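High affinity transport system protein p37 (Mycoplasma hyorhinis, PDB 3EKI) serves as the extracytoplasmic lipoprotein of a high-affinity transport system, binding thiamine diphosphate and probably delivering it for uptake. Local coordinates at residues W42-E52 and F93-Q104. Sequence-based numbering, arbitrary orientation.
Sequences WDKSITFGVSE and FDDVDFKVTPIQ. With CA (calcium ion), chain D.
Trp42 and Phe93 lie in an offset stack just ahead of the paired strands, the six-membered ring of Trp42 and the Phe93 ring 4.2 Å apart at their centroids and tilted by only 6°. Phe93 CB sits over the same indole face, a CH-pi contact with its five-membered ring. Trp42 chi1 near 180° (-171°) turns the indole toward 93-104. Its NE1 donates to Asp94 O at 2.8 Å, in the carbonyl plane and on a lone pair, though the hydrogen bond is bent, with an N-H...O angle of 140°.

Backbone hydrogen bonds then pair the parallel strands 45-51 and 97-103, running from Asp97 N on Lys44 O, just ahead of the first strand, to Glu52 N on Ile103 O, just past its end. Helix 64-85 lies between the strands in sequence and packs on Val96 and Val100: a beta-alpha-beta crossover, as in the alpha/beta lobes of periplasmic-binding-protein folds.

On one face Ile46 CG2 meets Phe98 CE2 at 3.6 Å, while Phe48 CZ reaches Phe98 CD2 with the rings oblique to each other. On the other, Thr47 CG2 lies 3.7 Å from Thr101 CB.

Calcium is bound by Asp43 OD2 and Ser45 O, both at 2.4 Å, with Pro118, Asp121 and waters. Asp43 OD1 accepts from Ser45 N in an Asx turn; Arg349 also holds OD2.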
loop_
_atom_site.group_PDB
_atom_site.type_symbol
_atom_site.label_atom_id
_atom_site.label_comp_id
_atom_site.label_asym_id
_atom_site.label_seq_id
_atom_site.Cartn_x
_atom_site.Cartn_y
_atom_site.Cartn_z
ATOM N N TRP A 42 -6.180 -29.512 -10.469
ATOM C CA TRP A 42 -5.247 -28.864 -11.390
ATOM C C TRP A 42 -6.031 -28.084 -12.415
ATOM O O TRP A 42 -6.982 -28.557 -13.040
ATOM C CB TRP A 42 -4.351 -29.892 -12.087
ATOM C CG TRP A 42 -3.243 -29.271 -12.884
ATOM C CD1 TRP A 42 -3.254 -28.919 -14.198
ATOM C CD2 TRP A 42 -1.949 -28.947 -12.344
ATOM N NE1 TRP A 42 -2.036 -28.385 -14.538
ATOM C CE2 TRP A 42 -1.215 -28.389 -13.423
ATOM C CE3 TRP A 42 -1.350 -29.071 -11.081
ATOM C CZ2 TRP A 42 0.094 -27.962 -13.237
ATOM C CZ3 TRP A 42 -0.043 -28.643 -10.922
ATOM C CH2 TRP A 42 0.685 -28.088 -11.992
ATOM N N ASP A 43 -5.674 -26.828 -12.660
ATOM C CA ASP A 43 -6.412 -26.014 -13.601
ATOM C C ASP A 43 -5.470 -25.612 -14.721
ATOM O O ASP A 43 -4.463 -24.953 -14.429
ATOM C CB ASP A 43 -6.967 -24.786 -12.876
ATOM C CG ASP A 43 -7.930 -23.979 -13.698
ATOM O OD1 ASP A 43 -8.107 -24.297 -14.899
ATOM O OD2 ASP A 43 -8.536 -23.017 -13.166
ATOM N N LYS A 44 -5.745 -26.006 -15.946
ATOM C CA LYS A 44 -4.818 -25.741 -17.042
ATOM C C LYS A 44 -4.880 -24.321 -17.555
ATOM O O LYS A 44 -4.115 -23.930 -18.449
ATOM C CB LYS A 44 -5.083 -26.725 -18.199
ATOM C CG LYS A 44 -6.433 -26.461 -18.860
ATOM C CD LYS A 44 -6.833 -27.565 -19.830
ATOM C CE LYS A 44 -8.135 -27.218 -20.533
ATOM N NZ LYS A 44 -8.955 -28.439 -20.789
ATOM N N SER A 45 -5.749 -23.501 -17.001
ATOM C CA SER A 45 -5.893 -22.094 -17.347
ATOM C C SER A 45 -5.886 -21.293 -16.043
ATOM O O SER A 45 -6.758 -21.515 -15.191
ATOM C CB SER A 45 -7.179 -21.838 -18.129
ATOM O OG SER A 45 -7.460 -20.451 -18.258
ATOM N N ILE A 46 -4.921 -20.404 -15.854
ATOM C CA ILE A 46 -4.897 -19.596 -14.641
ATOM C C ILE A 46 -5.117 -18.146 -15.063
ATOM O O ILE A 46 -4.407 -17.677 -15.935
ATOM C CB ILE A 46 -3.593 -19.833 -13.882
ATOM C CG1 ILE A 46 -3.475 -21.228 -13.259
ATOM C CG2 ILE A 46 -3.365 -18.758 -12.824
ATOM C CD1 ILE A 46 -4.342 -21.383 -12.020
ATOM N N THR A 47 -6.094 -17.517 -14.437
ATOM C CA THR A 47 -6.422 -16.123 -14.679
ATOM C C THR A 47 -6.171 -15.283 -13.429
ATOM O O THR A 47 -6.774 -15.567 -12.393
ATOM C CB THR A 47 -7.896 -15.986 -15.110
ATOM O OG1 THR A 47 -8.108 -16.714 -16.325
ATOM C CG2 THR A 47 -8.238 -14.531 -15.396
ATOM N N PHE A 48 -5.307 -14.283 -13.525
ATOM C CA PHE A 48 -5.073 -13.291 -12.487
ATOM C C PHE A 48 -6.001 -12.082 -12.624
ATOM O O PHE A 48 -6.175 -11.507 -13.706
ATOM C CB PHE A 48 -3.622 -12.813 -12.568
ATOM C CG PHE A 48 -2.550 -13.876 -12.365
ATOM C CD1 PHE A 48 -2.776 -15.041 -11.656
ATOM C CD2 PHE A 48 -1.288 -13.678 -12.900
ATOM C CE1 PHE A 48 -1.751 -15.970 -11.501
ATOM C CE2 PHE A 48 -0.262 -14.589 -12.741
ATOM C CZ PHE A 48 -0.500 -15.734 -12.015
ATOM N N GLY A 49 -6.602 -11.631 -11.540
ATOM C CA GLY A 49 -7.376 -10.404 -11.539
ATOM C C GLY A 49 -6.390 -9.255 -11.424
ATOM O O GLY A 49 -5.460 -9.342 -10.615
ATOM N N VAL A 50 -6.596 -8.236 -12.250
ATOM C CA VAL A 50 -5.801 -7.014 -12.171
ATOM C C VAL A 50 -6.749 -5.815 -12.311
ATOM O O VAL A 50 -7.805 -5.922 -12.911
ATOM C CB VAL A 50 -4.690 -6.869 -13.218
ATOM C CG1 VAL A 50 -3.729 -8.047 -13.161
ATOM C CG2 VAL A 50 -5.285 -6.696 -14.610
ATOM N N SER A 51 -6.295 -4.701 -11.740
ATOM C CA SER A 51 -7.146 -3.521 -11.742
ATOM C C SER A 51 -7.539 -3.096 -13.164
ATOM O O SER A 51 -6.668 -2.963 -14.019
ATOM C CB SER A 51 -6.485 -2.326 -11.056
ATOM O OG SER A 51 -7.319 -1.190 -11.290
ATOM N N GLU A 52 -8.825 -2.877 -13.340
ATOM C CA GLU A 52 -9.504 -2.457 -14.543
ATOM C C GLU A 52 -8.955 -1.112 -15.001
ATOM O O GLU A 52 -8.546 -0.962 -16.148
ATOM C CB GLU A 52 -10.992 -2.358 -14.267
ATOM C CG GLU A 52 -11.890 -2.180 -15.482
ATOM C CD GLU A 52 -13.343 -2.425 -15.104
ATOM O OE1 GLU A 52 -14.035 -1.431 -14.788
ATOM O OE2 GLU A 52 -13.771 -3.601 -15.116
ATOM N N PHE A 93 0.829 -33.326 -15.327
ATOM C CA PHE A 93 -0.406 -32.553 -15.464
ATOM C C PHE A 93 -0.384 -31.767 -16.781
ATOM O O PHE A 93 0.704 -31.691 -17.377
ATOM C CB PHE A 93 -0.579 -31.562 -14.304
ATOM C CG PHE A 93 -0.847 -32.128 -12.924
ATOM C CD1 PHE A 93 -2.108 -32.598 -12.585
ATOM C CD2 PHE A 93 0.137 -32.192 -11.958
ATOM C CE1 PHE A 93 -2.385 -33.114 -11.342
ATOM C CE2 PHE A 93 -0.148 -32.694 -10.702
ATOM C CZ PHE A 93 -1.413 -33.149 -10.369
ATOM N N ASP A 94 -1.499 -31.199 -17.193
ATOM C CA ASP A 94 -1.522 -30.345 -18.362
ATOM C C ASP A 94 -0.667 -29.089 -18.096
ATOM O O ASP A 94 -0.628 -28.524 -17.000
ATOM C CB ASP A 94 -2.918 -29.928 -18.787
ATOM C CG ASP A 94 -3.820 -31.039 -19.266
ATOM O OD1 ASP A 94 -3.334 -32.099 -19.710
ATOM O OD2 ASP A 94 -5.052 -30.825 -19.197
ATOM N N ASP A 95 0.026 -28.685 -19.162
ATOM C CA ASP A 95 0.686 -27.386 -19.136
ATOM C C ASP A 95 -0.353 -26.295 -18.939
ATOM O O ASP A 95 -1.509 -26.432 -19.323
ATOM C CB ASP A 95 1.458 -27.151 -20.426
ATOM C CG ASP A 95 2.785 -27.874 -20.496
ATOM O OD1 ASP A 95 3.254 -28.523 -19.549
ATOM O OD2 ASP A 95 3.439 -27.808 -21.562
ATOM N N VAL A 96 0.064 -25.165 -18.353
ATOM C CA VAL A 96 -0.835 -24.108 -17.939
ATOM C C VAL A 96 -0.645 -22.835 -18.755
ATOM O O VAL A 96 0.490 -22.419 -18.990
ATOM C CB VAL A 96 -0.611 -23.805 -16.448
ATOM C CG1 VAL A 96 -1.569 -22.736 -15.973
ATOM C CG2 VAL A 96 -0.815 -25.099 -15.658
ATOM N N ASP A 97 -1.761 -22.251 -19.152
ATOM C CA ASP A 97 -1.831 -20.937 -19.778
ATOM C C ASP A 97 -2.172 -19.870 -18.736
ATOM O O ASP A 97 -2.943 -20.131 -17.812
ATOM C CB ASP A 97 -2.914 -20.870 -20.850
ATOM C CG ASP A 97 -2.899 -19.547 -21.592
ATOM O OD1 ASP A 97 -1.779 -19.062 -21.851
ATOM O OD2 ASP A 97 -3.974 -18.998 -21.895
ATOM N N PHE A 98 -1.611 -18.673 -18.873
ATOM C CA PHE A 98 -1.896 -17.600 -17.924
ATOM C C PHE A 98 -2.497 -16.373 -18.612
ATOM O O PHE A 98 -1.998 -15.967 -19.665
ATOM C CB PHE A 98 -0.620 -17.194 -17.193
ATOM C CG PHE A 98 -0.131 -18.291 -16.254
ATOM C CD1 PHE A 98 0.664 -19.322 -16.726
ATOM C CD2 PHE A 98 -0.484 -18.259 -14.897
ATOM C CE1 PHE A 98 1.108 -20.321 -15.880
ATOM C CE2 PHE A 98 -0.034 -19.241 -14.055
ATOM C CZ PHE A 98 0.781 -20.258 -14.532
ATOM N N LYS A 99 -3.534 -15.850 -17.970
ATOM C CA LYS A 99 -4.355 -14.775 -18.504
ATOM C C LYS A 99 -4.583 -13.751 -17.383
ATOM O O LYS A 99 -4.294 -14.086 -16.248
ATOM C CB LYS A 99 -5.694 -15.270 -19.047
ATOM C CG LYS A 99 -5.580 -16.382 -20.082
ATOM C CD LYS A 99 -6.972 -16.700 -20.619
ATOM C CE LYS A 99 -7.304 -18.177 -20.507
ATOM N NZ LYS A 99 -8.771 -18.407 -20.678
ATOM N N VAL A 100 -5.084 -12.576 -17.719
ATOM C CA VAL A 100 -5.586 -11.608 -16.752
ATOM C C VAL A 100 -7.022 -11.260 -17.145
ATOM O O VAL A 100 -7.464 -11.429 -18.281
ATOM C CB VAL A 100 -4.775 -10.308 -16.613
ATOM C CG1 VAL A 100 -3.377 -10.580 -16.096
ATOM C CG2 VAL A 100 -4.696 -9.558 -17.942
ATOM N N THR A 101 -7.724 -10.776 -16.127
ATOM C CA THR A 101 -9.086 -10.284 -16.287
ATOM C C THR A 101 -9.177 -8.968 -15.506
ATOM O O THR A 101 -8.574 -8.882 -14.419
ATOM C CB THR A 101 -10.086 -11.371 -15.880
ATOM O OG1 THR A 101 -11.394 -11.020 -16.356
ATOM C CG2 THR A 101 -10.194 -11.509 -14.367
ATOM N N PRO A 102 -9.831 -7.927 -16.018
ATOM C CA PRO A 102 -9.969 -6.681 -15.257
ATOM C C PRO A 102 -10.893 -6.842 -14.062
ATOM O O PRO A 102 -11.939 -7.468 -14.174
ATOM C CB PRO A 102 -10.624 -5.701 -16.245
ATOM C CG PRO A 102 -11.342 -6.575 -17.214
ATOM C CD PRO A 102 -10.459 -7.792 -17.345
ATOM N N ILE A 103 -10.492 -6.251 -12.945
ATOM C CA ILE A 103 -11.308 -6.246 -11.739
ATOM C C ILE A 103 -11.532 -4.818 -11.230
ATOM O O ILE A 103 -10.589 -4.034 -11.092
ATOM C CB ILE A 103 -10.675 -7.085 -10.616
ATOM C CG1 ILE A 103 -10.378 -8.530 -11.036
ATOM C CG2 ILE A 103 -11.552 -7.039 -9.374
ATOM C CD1 ILE A 103 -11.634 -9.298 -11.391
ATOM N N GLN A 104 -12.802 -4.539 -10.978
ATOM C CA GLN A 104 -13.222 -3.158 -10.677
ATOM C C GLN A 104 -12.604 -2.643 -9.387
ATOM O O GLN A 104 -12.110 -1.510 -9.329
ATOM C CB GLN A 104 -14.754 -3.115 -10.667
ATOM C CG GLN A 104 -15.415 -3.737 -11.889
ATOM C CD GLN A 104 -15.702 -5.219 -11.865
ATOM O OE1 GLN A 104 -14.963 -6.049 -12.403
ATOM N NE2 GLN A 104 -16.820 -5.607 -11.247
HETATM CA CA CA D . -8.829 -20.867 -14.211
HETATM O O HOH W 1 -9.941 -22.266 -16.006
HETATM O O HOH W 2 -8.653 -19.320 -16.310
HETATM O O HOH W 3 -10.181 -0.515 -11.383
#